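Local structure of betaine aldehyde dehydrogenase (Staphylococcus aureus subsp. aureus COL, 4QTO) at residues M352-E365 with R384-P398. The protein catalyses the NAD-dependent oxidation of betaine aldehyde to glycine betaine, as a member of the aldehyde dehydrogenase family. Residues are numbered along the deposited sequence; the frame is centred on the assembly and turned at random.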
# COMPACT_ATOMS: atom_id res chain seq x y z
N MET A 352 17.38 19.20 -34.91
CA MET A 352 16.57 20.17 -34.20
C MET A 352 15.68 20.90 -35.18
O MET A 352 16.15 21.45 -36.19
CB MET A 352 17.44 21.18 -33.43
CG MET A 352 16.71 21.88 -32.31
SD MET A 352 17.72 23.09 -31.40
CE MET A 352 17.32 24.55 -32.32
N GLY A 353 14.41 20.92 -34.87
CA GLY A 353 13.43 21.64 -35.68
C GLY A 353 13.24 23.11 -35.25
O GLY A 353 14.03 23.65 -34.47
N PRO A 354 12.20 23.75 -35.76
CA PRO A 354 11.88 25.11 -35.41
C PRO A 354 11.19 25.23 -34.07
O PRO A 354 10.85 24.21 -33.45
CB PRO A 354 10.88 25.51 -36.49
CG PRO A 354 10.15 24.24 -36.76
CD PRO A 354 11.20 23.16 -36.66
N VAL A 355 11.02 26.47 -33.60
CA VAL A 355 10.21 26.74 -32.41
C VAL A 355 8.77 26.90 -32.88
O VAL A 355 8.50 26.98 -34.07
CB VAL A 355 10.71 27.90 -31.52
CG1 VAL A 355 12.10 27.59 -30.99
CG2 VAL A 355 10.66 29.24 -32.25
N ILE A 356 7.85 26.99 -31.94
CA ILE A 356 6.43 26.76 -32.26
C ILE A 356 5.64 27.85 -32.96
O ILE A 356 4.72 27.54 -33.73
CB ILE A 356 5.69 26.32 -30.97
CG1 ILE A 356 4.38 25.61 -31.26
CG2 ILE A 356 5.47 27.50 -30.04
CD1 ILE A 356 4.53 24.29 -31.99
N SER A 357 5.97 29.12 -32.70
CA SER A 357 5.19 30.23 -33.22
C SER A 357 5.99 31.50 -33.28
O SER A 357 7.05 31.59 -32.69
CB SER A 357 3.98 30.48 -32.31
OG SER A 357 4.40 31.01 -31.05
N THR A 358 5.47 32.48 -34.02
CA THR A 358 6.12 33.75 -34.15
C THR A 358 6.24 34.40 -32.78
O THR A 358 7.28 34.98 -32.44
CB THR A 358 5.27 34.68 -35.06
OG1 THR A 358 5.22 34.11 -36.36
CG2 THR A 358 5.89 36.05 -35.16
N GLU A 359 5.16 34.33 -32.01
CA GLU A 359 5.12 34.94 -30.70
C GLU A 359 6.16 34.31 -29.78
O GLU A 359 6.84 35.02 -29.02
CB GLU A 359 3.74 34.78 -30.06
CG GLU A 359 2.62 35.54 -30.75
CD GLU A 359 2.28 35.05 -32.16
OE1 GLU A 359 1.99 35.90 -33.03
OE2 GLU A 359 2.34 33.83 -32.43
N HIS A 360 6.30 33.00 -29.85
CA HIS A 360 7.27 32.32 -28.99
C HIS A 360 8.69 32.65 -29.41
O HIS A 360 9.56 32.90 -28.56
CB HIS A 360 7.03 30.80 -28.95
CG HIS A 360 7.77 30.14 -27.84
ND1 HIS A 360 7.60 30.53 -26.53
CD2 HIS A 360 8.70 29.16 -27.83
CE1 HIS A 360 8.39 29.80 -25.75
NE2 HIS A 360 9.06 28.96 -26.51
N ARG A 361 8.96 32.65 -30.71
CA ARG A 361 10.28 33.01 -31.17
C ARG A 361 10.62 34.44 -30.74
O ARG A 361 11.75 34.73 -30.29
CB ARG A 361 10.43 32.87 -32.68
CG ARG A 361 11.85 33.27 -33.10
CD ARG A 361 12.24 32.80 -34.47
NE ARG A 361 11.44 33.40 -35.52
CZ ARG A 361 11.68 33.27 -36.83
NH1 ARG A 361 12.74 32.57 -37.30
NH2 ARG A 361 10.87 33.86 -37.68
N ASN A 362 9.66 35.36 -30.85
CA ASN A 362 9.90 36.74 -30.43
C ASN A 362 10.24 36.81 -28.93
O ASN A 362 11.10 37.61 -28.53
CB ASN A 362 8.69 37.62 -30.74
CG ASN A 362 8.49 37.84 -32.22
OD1 ASN A 362 9.40 37.63 -33.02
ND2 ASN A 362 7.32 38.31 -32.59
N LYS A 363 9.59 35.98 -28.12
CA LYS A 363 9.86 35.96 -26.69
C LYS A 363 11.29 35.48 -26.42
O LYS A 363 12.01 36.06 -25.60
CB LYS A 363 8.86 35.05 -25.97
CG LYS A 363 8.92 35.17 -24.46
CD LYS A 363 8.16 34.05 -23.75
CE LYS A 363 6.71 33.91 -24.20
NZ LYS A 363 5.89 35.12 -23.96
N ILE A 364 11.71 34.44 -27.13
CA ILE A 364 13.07 33.91 -26.98
C ILE A 364 14.06 35.01 -27.37
O ILE A 364 15.05 35.27 -26.68
CB ILE A 364 13.27 32.66 -27.85
CG1 ILE A 364 12.38 31.52 -27.35
CG2 ILE A 364 14.74 32.26 -27.83
CD1 ILE A 364 12.23 30.37 -28.34
N GLU A 365 13.79 35.67 -28.49
CA GLU A 365 14.66 36.76 -28.94
C GLU A 365 14.79 37.87 -27.93
O GLU A 365 15.91 38.41 -27.70
CB GLU A 365 14.15 37.35 -30.26
CG GLU A 365 14.38 36.38 -31.38
CD GLU A 365 13.83 36.81 -32.73
OE1 GLU A 365 12.75 37.45 -32.82
OE2 GLU A 365 14.47 36.41 -33.71
N ARG A 384 18.27 34.21 -35.28
CA ARG A 384 17.63 33.35 -36.28
C ARG A 384 18.64 32.96 -37.32
O ARG A 384 19.49 33.80 -37.70
CB ARG A 384 16.58 34.10 -37.06
CG ARG A 384 15.51 34.67 -36.21
CD ARG A 384 14.61 35.51 -37.10
NE ARG A 384 13.66 36.16 -36.24
CZ ARG A 384 12.61 36.84 -36.67
NH1 ARG A 384 12.36 36.96 -37.96
NH2 ARG A 384 11.82 37.40 -35.77
N PRO A 385 18.60 31.71 -37.79
CA PRO A 385 19.55 31.30 -38.83
C PRO A 385 19.15 31.89 -40.19
O PRO A 385 17.97 32.11 -40.44
CB PRO A 385 19.46 29.78 -38.84
CG PRO A 385 18.11 29.48 -38.30
CD PRO A 385 17.78 30.58 -37.31
N ASP A 386 20.15 32.16 -41.03
CA ASP A 386 19.97 32.75 -42.36
C ASP A 386 19.84 31.81 -43.53
O ASP A 386 19.43 32.23 -44.63
CB ASP A 386 21.22 33.62 -42.67
CG ASP A 386 21.08 35.04 -42.20
OD1 ASP A 386 19.93 35.53 -42.11
OD2 ASP A 386 22.12 35.68 -41.96
N ARG A 387 20.27 30.56 -43.34
CA ARG A 387 20.31 29.59 -44.42
C ARG A 387 18.98 29.56 -45.19
O ARG A 387 17.91 29.61 -44.60
CB ARG A 387 20.72 28.22 -43.89
CG ARG A 387 21.39 27.31 -44.91
CD ARG A 387 21.85 26.05 -44.21
NE ARG A 387 20.69 25.22 -43.90
CZ ARG A 387 20.63 24.37 -42.88
NH1 ARG A 387 21.63 24.27 -42.02
NH2 ARG A 387 19.53 23.65 -42.69
N ASP A 388 19.08 29.49 -46.52
CA ASP A 388 17.91 29.53 -47.41
C ASP A 388 16.74 28.62 -47.05
O ASP A 388 15.59 29.07 -47.09
CB ASP A 388 18.33 29.28 -48.86
CG ASP A 388 18.93 30.50 -49.52
OD1 ASP A 388 18.87 31.61 -48.94
OD2 ASP A 388 19.45 30.36 -50.65
N ASP A 389 17.02 27.36 -46.72
CA ASP A 389 15.95 26.43 -46.38
C ASP A 389 15.32 26.66 -45.00
O ASP A 389 14.30 26.06 -44.69
CB ASP A 389 16.43 24.99 -46.49
CG ASP A 389 17.60 24.72 -45.59
OD1 ASP A 389 18.66 25.34 -45.78
OD2 ASP A 389 17.46 23.88 -44.68
N LEU A 390 15.92 27.54 -44.20
CA LEU A 390 15.42 27.83 -42.85
C LEU A 390 14.77 29.21 -42.78
O LEU A 390 14.10 29.53 -41.81
CB LEU A 390 16.58 27.78 -41.84
CG LEU A 390 17.43 26.52 -41.77
CD1 LEU A 390 18.53 26.71 -40.77
CD2 LEU A 390 16.61 25.30 -41.39
N LYS A 391 14.90 30.02 -43.83
CA LYS A 391 14.39 31.39 -43.78
C LYS A 391 12.89 31.56 -43.64
O LYS A 391 12.44 32.51 -43.02
CB LYS A 391 14.93 32.17 -44.99
CG LYS A 391 14.69 33.67 -44.90
CD LYS A 391 15.78 34.42 -45.65
CE LYS A 391 17.12 34.27 -44.91
NZ LYS A 391 18.27 35.01 -45.50
N ASP A 392 12.11 30.64 -44.17
CA ASP A 392 10.66 30.75 -44.08
C ASP A 392 10.08 30.17 -42.80
O ASP A 392 8.92 30.41 -42.50
CB ASP A 392 9.99 30.06 -45.26
CG ASP A 392 10.24 30.77 -46.57
OD1 ASP A 392 10.64 31.96 -46.57
OD2 ASP A 392 10.01 30.13 -47.62
N GLY A 393 10.89 29.40 -42.07
CA GLY A 393 10.43 28.74 -40.85
C GLY A 393 10.77 29.50 -39.58
O GLY A 393 11.53 30.45 -39.57
N LEU A 394 10.24 28.99 -38.47
CA LEU A 394 10.41 29.63 -37.18
C LEU A 394 11.63 29.10 -36.44
O LEU A 394 11.55 28.65 -35.30
CB LEU A 394 9.15 29.44 -36.35
CG LEU A 394 7.89 30.11 -36.94
CD1 LEU A 394 6.65 29.58 -36.29
CD2 LEU A 394 7.97 31.62 -36.74
N PHE A 395 12.78 29.16 -37.10
CA PHE A 395 14.01 28.67 -36.51
C PHE A 395 14.72 29.69 -35.62
O PHE A 395 14.63 30.92 -35.81
CB PHE A 395 14.95 28.15 -37.60
CG PHE A 395 14.48 26.90 -38.24
CD1 PHE A 395 14.80 25.67 -37.68
CD2 PHE A 395 13.68 26.94 -39.36
CE1 PHE A 395 14.34 24.50 -38.26
CE2 PHE A 395 13.22 25.78 -39.93
CZ PHE A 395 13.57 24.56 -39.38
N PHE A 396 15.40 29.14 -34.62
CA PHE A 396 16.21 29.93 -33.72
C PHE A 396 17.44 29.07 -33.41
O PHE A 396 17.31 27.88 -33.14
CB PHE A 396 15.47 30.34 -32.46
CG PHE A 396 16.19 31.42 -31.69
CD1 PHE A 396 16.00 32.75 -32.02
CD2 PHE A 396 17.06 31.10 -30.69
CE1 PHE A 396 16.69 33.75 -31.36
CE2 PHE A 396 17.73 32.09 -30.01
CZ PHE A 396 17.56 33.40 -30.35
N GLU A 397 18.63 29.67 -33.51
CA GLU A 397 19.85 28.90 -33.35
C GLU A 397 20.02 28.35 -31.94
O GLU A 397 19.67 29.02 -30.97
CB GLU A 397 21.05 29.76 -33.65
CG GLU A 397 21.20 30.14 -35.12
CD GLU A 397 22.32 31.15 -35.35
OE1 GLU A 397 22.80 31.84 -34.40
OE2 GLU A 397 22.68 31.32 -36.54
N PRO A 398 20.59 27.14 -31.82
CA PRO A 398 20.89 26.64 -30.48
C PRO A 398 21.92 27.57 -29.86
O PRO A 398 22.91 27.97 -30.52
CB PRO A 398 21.40 25.22 -30.70
CG PRO A 398 21.81 25.18 -32.13
CD PRO A 398 20.92 26.16 -32.87
O HOH W 1 15.02 26.24 -34.14
O HOH W 2 14.95 31.40 -39.57
O HOH W 3 11.35 33.01 -40.58
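R361 and R384 lie flat on one another, their guanidinium planes 3° apart and the centres 3.7 Å from each other, with R384 NE over the middle of the R361 group. E365 probably eases this pairing of like charges: its carboxylate, nearly coplanar with the R384 guanidinium, takes NE on OE2 (2.7 Å) and NH2 on OE1 (3.1 Å), each through a syn lone pair. This side-on grip fixes the rotation of R384. R361 leaves the helix with CG anti to its own N (chi1 180°) and bends at chi3, which brings NH1 to F395 O at 2.9 Å, within the carbonyl plane and on a lone pair. A water bound by R361 NH2 also donates to K391 O and G393 O, so the buried arginine reaches F395 O directly and K391 O and G393 O through water. L394, centre of an inverse gamma turn, sets its CA over the rim of the other face of the R361 guanidinium; its CD1 presses on S357 CA, and its carbonyl accepts V355 N at 2.8 Å. Two phenylalanines add apolar contacts beside these polar links. P354 CB stands almost on the normal of the F395 ring, 3.9 Å from the centroid, a CH-pi contact, while L390 CD2 fills the opposite face. F396, turned toward the helix with chi1 -166°, receives I364 CG2 over one face, 3.8 Å from its centroid, and E365 CG obliquely. S357 caps the helix by accepting H360 N. The contact fastens the start of helix 358-373 to the loop between antiparallel strands 377-380 and 399-402, at the 377-380 margin, within this chain, of the catalytic-domain sheet of the aldehyde dehydrogenase fold, with M352 and P398 both resting on Y306 of helix 294-306.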